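Local coordinates for protein glutathione transferase (Phanerochaete chrysosporium, PDB 4F0C) that probably catalyses glutathione-dependent reactions as a Ure2p-class transferase of a wood-degrading fungus, and binds oxidized glutathione disulfide, at residues G4-L9 / E83-E88; R26-S31 / H89-S94; R158-L161 / K165-I168; D192-K195 / V200-W203. All blocks are in the same frame, centred on the assembly; numbering follows the deposited sequence. Where two conformers were deposited one is given.

Contact 1 (G4-L9 / E83-E88); sequences GKQFTL and EKYDPE. With SO4 (sulfate ion), chain D.
Q6, just before strand 7-11, and F7, its first residue, meet Y85 of helix 74-85. The contact lies in the thioredoxin-like N-terminal domain of the glutathione transferase fold and ties this strand to that helix. The Q6 side chain can be followed outward. CB heads toward the helix. CG is anti to the backbone N (chi1 179°) and lies over the centre of the F7 ring, 3.5 Å above its plane. The chain stays extended, and this carries CD over one face of the Y85 ring. At the tip, Q6 NE2 is 3.1 Å from Y85 CZ and 3.0 Å from Y85 OH. The angle is too poor for a hydrogen bond. Both polar tips turn instead to D63: Q6 NE2 bonds to OD1 and Y85 OH to OD2. One carboxylate thus fixes the amide and the phenol, with the amide plane 84° from the ring. F7 comes in beside Q6. Its edge points at the Y85 face as an offset edge-to-face pair, with centroids 5.6 Å apart and planes at 82°. The closest atoms are F7 CZ and Y85 CE2, at 3.6 Å. F32 and L61 of the neighbouring strands also pack on F7. Beside this contact, K5 holds a sulfate, probably from the crystallisation liquor. T34 N bonds to the same ion, and K5 NZ reaches its O4 at 3.0 Å.

Contact 2 (R26-S31 / H89-S94); sequences RELGLS and HKFSVS
The F91 ring has E27 over one face and L28 at its edge. E27 CB makes a CH-pi contact, 3.9 Å from the ring centroid and 28° off the normal. L28 CD2 lies in the plane of the ring, 3.8 Å from F91 CD2. The E27 chain bends at chi2 (-79°), which keeps the carboxylate beside the ring; OE1 is 3.5 Å from F91 CZ. The charge itself is met by R210, which forms a salt bridge with OE2. Helix 18-28 ends here. G29 leaves it with positive phi in a Schellman motif, and G29 N bonds back to R26 O at 3.1 Å. The contact joins this helix of the N-terminal domain to the loop between helices 74-85 and 96-126. The loop is held in turn by D86, which accepts bonds from K90 N, F91 N and S92 OG. Trading the ring for an alanine here would probably leave E27 CB and L28 CD2 without their partner and open a gap between helix and loop. K90 adds a polar link through two waters. Its NZ is 3.3 Å from water 1, which donates to E27 O, and 3.0 Å from water 2, whose bond to L28 O is weak. A lysine near the last carbonyls of a helix is probably favourable, because the ammonium charge suits the negative end of the helix dipole.

Contact 3 (R158-L161 / K165-I168); sequences RQWL and KLTI. With SO4 (sulfate ion), chain C.
K165, whose backbone packs on W160, bonds through NZ to two carbonyl oxygens, H89 O and S92 O. This ties the segment to the loop after helix 74-85. W160 is sandwiched. L166 N lies 3.4 Å above one face of the indole, toward the rim, and Q159 CG lies 3.5 Å above the opposite face. L166 CB makes a CH-pi contact with the six-membered ring, 4.0 Å from its centroid and 8° off the normal. L166 CD1 continues to W160 CZ3. At the root of the side chain, W160 CB is 3.3 Å from K165 O. A serine in place of W160 would probably leave L166 CB and the K165-L166 peptide without their aromatic cover and open a gap toward L207. R158 works on another side of its loop. Its CG sits between the backbone N and the carbonyl carbon (chi1 64°), and the chain then bends at chi3. NH1 bonds to L161 O at 2.9 Å, in the carbonyl plane but tilted from the guanidinium plane. The guanidinium edge also grips a sulfate, probably from the crystallisation liquor, NH1 to O3 at 2.8 Å and NH2 to O4 at 2.7 Å, the latter nearly straight (172°). W105 NE1 and Q104 NE2, and W72 NE1 of the second subunit, also bond to it. T167 is the N-cap of helix 168-172. Its OG1 bonds to A169 N, and D170 OD2 accepts from T167 N. The second bond fits the Ser/Thr-x-x-Asp N-capping box known in the C-terminal domain of glutathione transferases.

Contact 4 (D192-K195 / V200-W203); sequences DFEK and VHRW
The H201 imidazole has E194 over one face and F193 at its edge. Its CG is anti to the backbone N (chi1 173°), which swings the imidazole out toward helix 193-196. E194 takes the same first torsion (chi1 -176°) and runs on extended, which lays CB, CG and the carboxylate along one face of the imidazole. E194 CB is 3.7 Å from the ring centroid, over the centre. The carboxylate is stacked almost parallel to the ring, with OE1 3.6 Å from H201 CE1. The imidazole edge then points at the F193 face, an offset edge-to-face pair with planes at 84°. F193 CD2 and H201 CD2 are 3.7 Å apart. The backbone of H201 joins in: its CA sits over the same F193 face, 4.0 Å from the centroid. These contacts pack the short helix 193-196 on the start of helix 198-209, within the all-helical C-terminal domain of the glutathione transferase fold. V200 fills in at the F193 edge, with CG1 3.7 Å from F193 CE1. V181 of helix 174-184 also touches F193. The short helix is capped by D192, whose OD1 accepts from K195 N at 3.2 Å, from above the carboxylate plane.

Overall arrangement
Contacts 1 to 4 form a chain across the subunit. Contacts 1 and 2 have centres 9 Å apart and are joined through D86 of contact 1; Y85 O also packs on L28 CD2 at 3.8 Å. Contact 2 passes to contact 3, 14 Å away between centres, through K165. The backbone bond between F91 O and I168 N, at 2.9 Å, helps link the N-terminal domain side to the helical domain. Contact 3 in turn touches contact 4, with W160 CE3 3.8 Å from W203 CD1; their centres are 16 Å apart. Contacts 1 and 4 lie on opposite sides of the chain's centre, 32 Å apart between centres. The oxidized glutathione pocket uses sixteen residues between positions 15 and 176, so both segments of contact 4 fall outside that range.

Contact 1 (G4-L9 / E83-E88)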
loop_
_atom_site.group_PDB
_atom_site.type_symbol
_atom_site.label_atom_id
_atom_site.label_comp_id
_atom_site.label_asym_id
_atom_site.label_seq_id
_atom_site.Cartn_x
_atom_site.Cartn_y
_atom_site.Cartn_z
ATOM N N GLY A 4 8.398 20.541 -25.274
ATOM C CA GLY A 4 8.032 20.080 -23.947
ATOM C C GLY A 4 7.702 18.597 -23.933
ATOM O O GLY A 4 6.916 18.103 -24.753
ATOM N N LYS A 5 8.301 17.890 -22.976
ATOM C CA LYS A 5 8.122 16.456 -22.862
ATOM C C LYS A 5 6.745 16.168 -22.290
ATOM O O LYS A 5 6.108 17.059 -21.727
ATOM C CB LYS A 5 9.222 15.875 -21.991
ATOM C CG LYS A 5 10.630 16.087 -22.586
ATOM C CD LYS A 5 11.698 15.301 -21.778
ATOM C CE LYS A 5 13.089 15.319 -22.479
ATOM N NZ LYS A 5 13.968 14.329 -21.766
ATOM N N GLN A 6 6.278 14.933 -22.450
ATOM C CA GLN A 6 4.937 14.624 -22.014
ATOM C C GLN A 6 4.741 14.734 -20.510
ATOM O O GLN A 6 3.746 15.275 -20.065
ATOM C CB GLN A 6 4.480 13.232 -22.459
ATOM C CG GLN A 6 3.046 12.913 -21.945
ATOM C CD GLN A 6 2.382 11.782 -22.710
ATOM O OE1 GLN A 6 3.032 11.103 -23.511
ATOM N NE2 GLN A 6 1.080 11.575 -22.472
ATOM N N PHE A 7 5.669 14.168 -19.740
ATOM C CA PHE A 7 5.497 14.041 -18.297
ATOM C C PHE A 7 6.568 14.801 -17.554
ATOM O O PHE A 7 7.711 14.907 -18.026
ATOM C CB PHE A 7 5.594 12.555 -17.874
ATOM C CG PHE A 7 4.551 11.672 -18.519
ATOM C CD1 PHE A 7 3.224 11.690 -18.074
ATOM C CD2 PHE A 7 4.900 10.847 -19.588
ATOM C CE1 PHE A 7 2.248 10.835 -18.663
ATOM C CE2 PHE A 7 3.969 10.016 -20.188
ATOM C CZ PHE A 7 2.617 10.011 -19.735
ATOM N N THR A 8 6.193 15.327 -16.390
ATOM C CA THR A 8 7.176 15.690 -15.371
ATOM C C THR A 8 7.071 14.634 -14.289
ATOM O O THR A 8 5.983 14.408 -13.717
ATOM C CB THR A 8 6.922 17.071 -14.733
ATOM O OG1 THR A 8 7.033 18.073 -15.731
ATOM C CG2 THR A 8 7.940 17.372 -13.624
ATOM N N LEU A 9 8.192 13.972 -14.023
ATOM C CA LEU A 9 8.269 13.027 -12.915
ATOM C C LEU A 9 9.039 13.682 -11.772
ATOM O O LEU A 9 10.217 14.001 -11.914
ATOM C CB LEU A 9 8.995 11.731 -13.336
ATOM C CG LEU A 9 9.277 10.710 -12.212
ATOM C CD1 LEU A 9 7.992 10.225 -11.501
ATOM C CD2 LEU A 9 10.093 9.489 -12.749
ATOM N N GLU A 83 -2.979 2.270 -18.024
ATOM C CA GLU A 83 -4.348 2.438 -18.494
ATOM C C GLU A 83 -4.409 3.344 -19.730
ATOM O O GLU A 83 -5.105 3.052 -20.719
ATOM C CB GLU A 83 -5.246 2.959 -17.363
ATOM C CG GLU A 83 -5.632 1.848 -16.387
ATOM C CD GLU A 83 -6.676 0.897 -16.976
ATOM O OE1 GLU A 83 -6.803 -0.241 -16.480
ATOM O OE2 GLU A 83 -7.375 1.293 -17.930
ATOM N N LYS A 84 -3.658 4.434 -19.696
ATOM C CA LYS A 84 -3.794 5.420 -20.762
ATOM C C LYS A 84 -2.815 5.267 -21.916
ATOM O O LYS A 84 -3.095 5.728 -23.015
ATOM C CB LYS A 84 -3.713 6.854 -20.191
ATOM C CG LYS A 84 -5.021 7.297 -19.541
ATOM C CD LYS A 84 -5.075 8.807 -19.216
ATOM C CE LYS A 84 -4.847 9.731 -20.402
ATOM N NZ LYS A 84 -5.981 9.848 -21.376
ATOM N N TYR A 85 -1.668 4.638 -21.664
ATOM C CA TYR A 85 -0.561 4.654 -22.621
ATOM C C TYR A 85 0.099 3.278 -22.844
ATOM O O TYR A 85 1.220 3.196 -23.361
ATOM C CB TYR A 85 0.506 5.675 -22.199
ATOM C CG TYR A 85 -0.066 7.079 -22.031
ATOM C CD1 TYR A 85 -0.508 7.802 -23.146
ATOM C CD2 TYR A 85 -0.217 7.646 -20.759
ATOM C CE1 TYR A 85 -1.048 9.068 -23.001
ATOM C CE2 TYR A 85 -0.744 8.926 -20.602
ATOM C CZ TYR A 85 -1.184 9.628 -21.734
ATOM O OH TYR A 85 -1.716 10.909 -21.622
ATOM N N ASP A 86 -0.631 2.219 -22.532
ATOM C CA ASP A 86 -0.188 0.864 -22.876
ATOM C C ASP A 86 -1.310 0.111 -23.602
ATOM O O ASP A 86 -1.820 -0.916 -23.098
ATOM C CB ASP A 86 0.276 0.117 -21.591
ATOM C CG ASP A 86 0.888 -1.257 -21.892
ATOM O OD1 ASP A 86 1.395 -1.462 -23.033
ATOM O OD2 ASP A 86 0.907 -2.105 -20.974
ATOM N N PRO A 87 -1.749 0.633 -24.772
ATOM C CA PRO A 87 -2.940 0.054 -25.416
ATOM C C PRO A 87 -2.698 -1.372 -25.944
ATOM O O PRO A 87 -3.656 -2.129 -26.169
ATOM C CB PRO A 87 -3.219 1.020 -26.589
ATOM C CG PRO A 87 -1.856 1.602 -26.898
ATOM C CD PRO A 87 -1.224 1.788 -25.529
ATOM N N GLU A 88 -1.445 -1.735 -26.153
ATOM C CA GLU A 88 -1.140 -3.104 -26.572
ATOM C C GLU A 88 -0.857 -4.041 -25.394
ATOM O O GLU A 88 -0.499 -5.217 -25.604
ATOM C CB GLU A 88 0.029 -3.117 -27.547
ATOM C CG GLU A 88 -0.350 -2.418 -28.892
ATOM C CD GLU A 88 0.702 -2.545 -29.959
ATOM O OE1 GLU A 88 1.774 -1.896 -29.864
ATOM O OE2 GLU A 88 0.416 -3.271 -30.930
HETATM S S SO4 D . 15.423 15.874 -18.365
HETATM O O1 SO4 D . 14.992 15.206 -17.137
HETATM O O2 SO4 D . 15.942 17.179 -17.979
HETATM O O3 SO4 D . 16.479 15.086 -18.998
HETATM O O4 SO4 D . 14.349 16.062 -19.337
#

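Contact 2 (R26-S31 / H89-S94)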
loop_
_atom_site.group_PDB
_atom_site.type_symbol
_atom_site.label_atom_id
_atom_site.label_comp_id
_atom_site.label_asym_id
_atom_site.label_seq_id
_atom_site.Cartn_x
_atom_site.Cartn_y
_atom_site.Cartn_z
ATOM N N ARG A 26 10.525 4.441 -19.304
ATOM C CA ARG A 26 11.567 4.001 -20.246
ATOM C C ARG A 26 11.119 2.781 -21.047
ATOM O O ARG A 26 11.371 2.713 -22.242
ATOM C CB ARG A 26 12.892 3.705 -19.538
ATOM C CG ARG A 26 13.554 4.938 -18.944
ATOM C CD ARG A 26 14.934 4.653 -18.280
ATOM N NE ARG A 26 15.239 5.807 -17.441
ATOM C CZ ARG A 26 15.828 6.920 -17.862
ATOM N NH1 ARG A 26 16.296 7.018 -19.105
ATOM N NH2 ARG A 26 15.976 7.935 -17.015
ATOM N N GLU A 27 10.486 1.811 -20.378
ATOM C CA GLU A 27 9.979 0.601 -21.057
ATOM C C GLU A 27 9.013 0.957 -22.187
ATOM O O GLU A 27 9.034 0.344 -23.254
ATOM C CB GLU A 27 9.247 -0.332 -20.061
ATOM C CG GLU A 27 10.161 -1.080 -19.087
ATOM C CD GLU A 27 10.858 -2.308 -19.702
ATOM O OE1 GLU A 27 10.964 -2.414 -20.934
ATOM O OE2 GLU A 27 11.296 -3.184 -18.932
ATOM N N LEU A 28 8.160 1.947 -21.942
ATOM C CA LEU A 28 7.153 2.352 -22.931
ATOM C C LEU A 28 7.659 3.385 -23.929
ATOM O O LEU A 28 6.943 3.745 -24.859
ATOM C CB LEU A 28 5.875 2.878 -22.235
ATOM C CG LEU A 28 4.970 1.766 -21.688
ATOM C CD1 LEU A 28 3.935 2.304 -20.658
ATOM C CD2 LEU A 28 4.278 1.027 -22.845
ATOM N N GLY A 29 8.880 3.878 -23.733
ATOM C CA GLY A 29 9.445 4.843 -24.665
ATOM C C GLY A 29 8.788 6.221 -24.573
ATOM O O GLY A 29 8.815 6.989 -25.528
ATOM N N LEU A 30 8.206 6.534 -23.422
ATOM C CA LEU A 30 7.483 7.798 -23.222
ATOM C C LEU A 30 8.431 8.944 -22.849
ATOM O O LEU A 30 9.458 8.718 -22.215
ATOM C CB LEU A 30 6.431 7.610 -22.120
ATOM C CG LEU A 30 5.265 6.681 -22.517
ATOM C CD1 LEU A 30 4.424 6.184 -21.308
ATOM C CD2 LEU A 30 4.373 7.386 -23.548
ATOM N N SER A 31 8.093 10.173 -23.230
ATOM C CA SER A 31 8.998 11.296 -22.972
ATOM C C SER A 31 8.745 11.939 -21.602
ATOM O O SER A 31 7.598 12.158 -21.205
ATOM C CB SER A 31 8.918 12.337 -24.094
ATOM O OG SER A 31 7.645 12.939 -24.105
ATOM N N HIS A 89 -1.021 -3.528 -24.187
ATOM C CA HIS A 89 -0.819 -4.320 -22.948
ATOM C C HIS A 89 0.561 -5.000 -22.952
ATOM O O HIS A 89 0.702 -6.206 -22.666
ATOM C CB HIS A 89 -1.957 -5.343 -22.784
ATOM C CG HIS A 89 -3.329 -4.718 -22.808
ATOM N ND1 HIS A 89 -4.152 -4.777 -23.913
ATOM C CD2 HIS A 89 -3.991 -3.987 -21.885
ATOM C CE1 HIS A 89 -5.287 -4.149 -23.648
ATOM N NE2 HIS A 89 -5.209 -3.651 -22.430
ATOM N N LYS A 90 1.582 -4.215 -23.294
ATOM C CA LYS A 90 2.956 -4.700 -23.231
ATOM C C LYS A 90 3.420 -4.918 -21.784
ATOM O O LYS A 90 4.314 -5.726 -21.538
ATOM C CB LYS A 90 3.892 -3.706 -23.927
ATOM C CG LYS A 90 3.681 -3.618 -25.453
ATOM C CD LYS A 90 4.473 -2.447 -26.027
ATOM C CE LYS A 90 4.459 -2.423 -27.539
ATOM N NZ LYS A 90 5.363 -1.324 -28.026
ATOM N N PHE A 91 2.810 -4.199 -20.839
ATOM C CA PHE A 91 3.213 -4.265 -19.424
ATOM C C PHE A 91 2.002 -4.285 -18.528
ATOM O O PHE A 91 2.065 -3.812 -17.389
ATOM C CB PHE A 91 4.116 -3.062 -19.076
ATOM C CG PHE A 91 5.333 -2.985 -19.952
ATOM C CD1 PHE A 91 6.390 -3.853 -19.753
ATOM C CD2 PHE A 91 5.379 -2.111 -21.024
ATOM C CE1 PHE A 91 7.506 -3.831 -20.582
ATOM C CE2 PHE A 91 6.496 -2.086 -21.860
ATOM C CZ PHE A 91 7.546 -2.957 -21.640
ATOM N N SER A 92 0.883 -4.802 -19.048
ATOM C CA SER A 92 -0.392 -4.753 -18.304
ATOM C C SER A 92 -1.338 -5.776 -18.940
ATOM O O SER A 92 -0.925 -6.554 -19.826
ATOM C CB SER A 92 -0.991 -3.323 -18.331
ATOM O OG SER A 92 -1.262 -2.925 -19.685
ATOM N N VAL A 93 -2.587 -5.796 -18.494
ATOM C CA VAL A 93 -3.518 -6.864 -18.869
ATOM C C VAL A 93 -4.868 -6.317 -19.310
ATOM O O VAL A 93 -5.214 -5.177 -18.985
ATOM C CB VAL A 93 -3.712 -7.887 -17.699
ATOM C CG1 VAL A 93 -2.430 -8.695 -17.486
ATOM C CG2 VAL A 93 -4.107 -7.201 -16.387
ATOM N N SER A 94 -5.644 -7.133 -20.017
ATOM C CA SER A 94 -6.912 -6.638 -20.571
ATOM C C SER A 94 -8.181 -7.105 -19.823
ATOM O O SER A 94 -9.119 -6.325 -19.655
ATOM C CB SER A 94 -7.016 -6.959 -22.065
ATOM O OG SER A 94 -6.865 -8.335 -22.255
HETATM O O HOH W 1 7.175 -0.243 -25.521
HETATM O O HOH W 2 5.335 1.367 -26.775
#

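Contact 3 (R158-L161 / K165-I168)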
loop_
_atom_site.group_PDB
_atom_site.type_symbol
_atom_site.label_atom_id
_atom_site.label_comp_id
_atom_site.label_asym_id
_atom_site.label_seq_id
_atom_site.Cartn_x
_atom_site.Cartn_y
_atom_site.Cartn_z
ATOM N N ARG A 158 5.529 -19.967 -11.197
ATOM C CA ARG A 158 5.048 -19.092 -12.270
ATOM C C ARG A 158 6.200 -18.210 -12.703
ATOM O O ARG A 158 7.053 -17.876 -11.880
ATOM C CB ARG A 158 3.848 -18.212 -11.830
ATOM C CG ARG A 158 4.171 -17.201 -10.730
ATOM C CD ARG A 158 2.893 -16.426 -10.282
ATOM N NE ARG A 158 1.996 -17.276 -9.455
ATOM C CZ ARG A 158 0.963 -16.797 -8.756
ATOM N NH1 ARG A 158 0.696 -15.489 -8.793
ATOM N NH2 ARG A 158 0.213 -17.613 -8.002
ATOM N N GLN A 159 6.229 -17.853 -13.987
ATOM C CA GLN A 159 7.333 -17.056 -14.522
ATOM C C GLN A 159 7.242 -15.602 -14.049
ATOM O O GLN A 159 8.262 -14.970 -13.749
ATOM C CB GLN A 159 7.327 -17.101 -16.056
ATOM C CG GLN A 159 8.524 -16.364 -16.636
ATOM C CD GLN A 159 8.677 -16.558 -18.112
ATOM O OE1 GLN A 159 7.795 -17.124 -18.788
ATOM N NE2 GLN A 159 9.804 -16.090 -18.641
ATOM N N TRP A 160 6.019 -15.083 -14.026
ATOM C CA TRP A 160 5.715 -13.676 -13.708
ATOM C C TRP A 160 4.510 -13.685 -12.769
ATOM O O TRP A 160 3.767 -14.664 -12.731
ATOM C CB TRP A 160 5.308 -12.921 -14.997
ATOM C CG TRP A 160 6.346 -12.927 -16.080
ATOM C CD1 TRP A 160 6.273 -13.549 -17.290
ATOM C CD2 TRP A 160 7.610 -12.255 -16.050
ATOM N NE1 TRP A 160 7.429 -13.311 -18.025
ATOM C CE2 TRP A 160 8.262 -12.521 -17.281
ATOM C CE3 TRP A 160 8.256 -11.453 -15.105
ATOM C CZ2 TRP A 160 9.527 -12.026 -17.582
ATOM C CZ3 TRP A 160 9.534 -10.968 -15.411
ATOM C CH2 TRP A 160 10.138 -11.242 -16.641
ATOM N N LEU A 161 4.256 -12.590 -12.057
ATOM C CA LEU A 161 3.199 -12.631 -11.034
ATOM C C LEU A 161 1.790 -12.842 -11.584
ATOM O O LEU A 161 1.004 -13.553 -10.980
ATOM C CB LEU A 161 3.214 -11.353 -10.181
ATOM C CG LEU A 161 4.468 -11.300 -9.303
ATOM C CD1 LEU A 161 4.598 -9.911 -8.641
ATOM C CD2 LEU A 161 4.445 -12.395 -8.241
ATOM N N LYS A 165 2.783 -13.148 -17.927
ATOM C CA LYS A 165 3.458 -12.160 -18.744
ATOM C C LYS A 165 4.002 -11.065 -17.837
ATOM O O LYS A 165 3.464 -10.781 -16.767
ATOM C CB LYS A 165 2.487 -11.569 -19.772
ATOM C CG LYS A 165 1.280 -10.881 -19.131
ATOM C CD LYS A 165 0.211 -10.427 -20.162
ATOM C CE LYS A 165 0.619 -9.136 -20.867
ATOM N NZ LYS A 165 -0.381 -8.710 -21.870
ATOM N N LEU A 166 5.079 -10.433 -18.280
ATOM C CA LEU A 166 5.636 -9.319 -17.534
ATOM C C LEU A 166 4.600 -8.194 -17.441
ATOM O O LEU A 166 4.026 -7.808 -18.462
ATOM C CB LEU A 166 6.884 -8.813 -18.272
ATOM C CG LEU A 166 7.407 -7.455 -17.816
ATOM C CD1 LEU A 166 8.000 -7.588 -16.434
ATOM C CD2 LEU A 166 8.476 -6.951 -18.825
ATOM N N THR A 167 4.350 -7.675 -16.232
ATOM C CA THR A 167 3.472 -6.494 -16.066
ATOM C C THR A 167 4.051 -5.514 -15.032
ATOM O O THR A 167 5.096 -5.775 -14.421
ATOM C CB THR A 167 2.055 -6.873 -15.559
ATOM O OG1 THR A 167 2.148 -7.409 -14.224
ATOM C CG2 THR A 167 1.399 -7.920 -16.490
ATOM N N ILE A 168 3.367 -4.398 -14.820
ATOM C CA ILE A 168 3.782 -3.468 -13.786
ATOM C C ILE A 168 3.741 -4.115 -12.393
ATOM O O ILE A 168 4.403 -3.615 -11.488
ATOM C CB ILE A 168 2.958 -2.155 -13.808
ATOM C CG1 ILE A 168 1.436 -2.459 -13.862
ATOM C CG2 ILE A 168 3.392 -1.321 -15.030
ATOM C CD1 ILE A 168 0.557 -1.225 -13.444
HETATM S S SO4 C . -2.516 -15.217 -6.906
HETATM O O1 SO4 C . -2.734 -14.470 -5.658
HETATM O O2 SO4 C . -3.776 -15.491 -7.561
HETATM O O3 SO4 C . -1.801 -14.456 -7.957
HETATM O O4 SO4 C . -1.772 -16.394 -6.556
#

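Contact 4 (D192-K195 / V200-W203)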
loop_
_atom_site.group_PDB
_atom_site.type_symbol
_atom_site.label_atom_id
_atom_site.label_comp_id
_atom_site.label_asym_id
_atom_site.label_seq_id
_atom_site.Cartn_x
_atom_site.Cartn_y
_atom_site.Cartn_z
ATOM N N ASP A 192 22.356 -14.958 1.029
ATOM C CA ASP A 192 22.890 -15.194 -0.308
ATOM C C ASP A 192 21.638 -15.270 -1.187
ATOM O O ASP A 192 20.859 -16.202 -1.051
ATOM C CB ASP A 192 23.694 -16.511 -0.343
ATOM C CG ASP A 192 24.348 -16.780 -1.710
ATOM O OD1 ASP A 192 23.661 -16.702 -2.752
ATOM O OD2 ASP A 192 25.553 -17.091 -1.748
ATOM N N PHE A 193 21.411 -14.258 -2.025
ATOM C CA PHE A 193 20.142 -14.113 -2.747
ATOM C C PHE A 193 19.834 -15.373 -3.572
ATOM O O PHE A 193 18.764 -15.974 -3.424
ATOM C CB PHE A 193 20.227 -12.885 -3.673
ATOM C CG PHE A 193 18.913 -12.449 -4.286
ATOM C CD1 PHE A 193 17.688 -12.744 -3.707
ATOM C CD2 PHE A 193 18.930 -11.699 -5.464
ATOM C CE1 PHE A 193 16.499 -12.304 -4.301
ATOM C CE2 PHE A 193 17.767 -11.257 -6.055
ATOM C CZ PHE A 193 16.545 -11.542 -5.476
ATOM N N GLU A 194 20.757 -15.750 -4.453
ATOM C CA GLU A 194 20.526 -16.918 -5.310
ATOM C C GLU A 194 20.347 -18.236 -4.544
ATOM O O GLU A 194 19.459 -19.028 -4.872
ATOM C CB GLU A 194 21.606 -17.080 -6.376
ATOM C CG GLU A 194 21.287 -18.271 -7.326
ATOM C CD GLU A 194 22.263 -18.381 -8.471
ATOM O OE1 GLU A 194 23.183 -17.530 -8.546
ATOM O OE2 GLU A 194 22.104 -19.313 -9.293
ATOM N N LYS A 195 21.170 -18.479 -3.524
ATOM C CA LYS A 195 21.024 -19.712 -2.745
ATOM C C LYS A 195 19.738 -19.745 -1.933
ATOM O O LYS A 195 19.058 -20.783 -1.848
ATOM C CB LYS A 195 22.234 -19.932 -1.804
ATOM C CG LYS A 195 23.462 -20.414 -2.508
ATOM C CD LYS A 195 24.630 -20.580 -1.545
ATOM C CE LYS A 195 25.859 -21.051 -2.315
ATOM N NZ LYS A 195 27.042 -21.177 -1.445
ATOM N N VAL A 200 13.104 -16.140 -6.738
ATOM C CA VAL A 200 13.102 -14.678 -6.671
ATOM C C VAL A 200 14.338 -14.135 -7.391
ATOM O O VAL A 200 14.257 -13.122 -8.093
ATOM C CB VAL A 200 13.051 -14.152 -5.210
ATOM C CG1 VAL A 200 12.942 -12.612 -5.205
ATOM C CG2 VAL A 200 11.839 -14.783 -4.464
ATOM N N HIS A 201 15.477 -14.814 -7.228
ATOM C CA HIS A 201 16.694 -14.377 -7.917
ATOM C C HIS A 201 16.532 -14.458 -9.439
ATOM O O HIS A 201 16.975 -13.557 -10.160
ATOM C CB HIS A 201 17.899 -15.203 -7.466
ATOM C CG HIS A 201 19.157 -14.935 -8.250
ATOM N ND1 HIS A 201 19.581 -15.746 -9.283
ATOM C CD2 HIS A 201 20.092 -13.961 -8.129
ATOM C CE1 HIS A 201 20.714 -15.272 -9.778
ATOM N NE2 HIS A 201 21.051 -14.196 -9.090
ATOM N N ARG A 202 15.938 -15.553 -9.921
ATOM C CA ARG A 202 15.718 -15.738 -11.370
ATOM C C ARG A 202 14.892 -14.590 -11.939
ATOM O O ARG A 202 15.237 -13.981 -12.960
ATOM C CB ARG A 202 14.957 -17.043 -11.612
ATOM C CG ARG A 202 14.621 -17.340 -13.070
ATOM C CD ARG A 202 13.404 -18.279 -13.175
ATOM N NE ARG A 202 12.141 -17.587 -12.931
ATOM C CZ ARG A 202 11.230 -17.973 -12.033
ATOM N NH1 ARG A 202 11.441 -19.066 -11.279
ATOM N NH2 ARG A 202 10.097 -17.285 -11.909
ATOM N N TRP A 203 13.784 -14.303 -11.261
ATOM C CA TRP A 203 12.835 -13.281 -11.703
ATOM C C TRP A 203 13.437 -11.890 -11.606
ATOM O O TRP A 203 13.348 -11.086 -12.552
ATOM C CB TRP A 203 11.608 -13.420 -10.815
ATOM C CG TRP A 203 10.517 -12.357 -10.750
ATOM C CD1 TRP A 203 9.507 -12.158 -11.640
ATOM C CD2 TRP A 203 10.243 -11.505 -9.631
ATOM N NE1 TRP A 203 8.626 -11.200 -11.162
ATOM C CE2 TRP A 203 9.053 -10.800 -9.917
ATOM C CE3 TRP A 203 10.896 -11.272 -8.403
ATOM C CZ2 TRP A 203 8.507 -9.862 -9.033
ATOM C CZ3 TRP A 203 10.350 -10.344 -7.523
ATOM C CH2 TRP A 203 9.167 -9.651 -7.844
#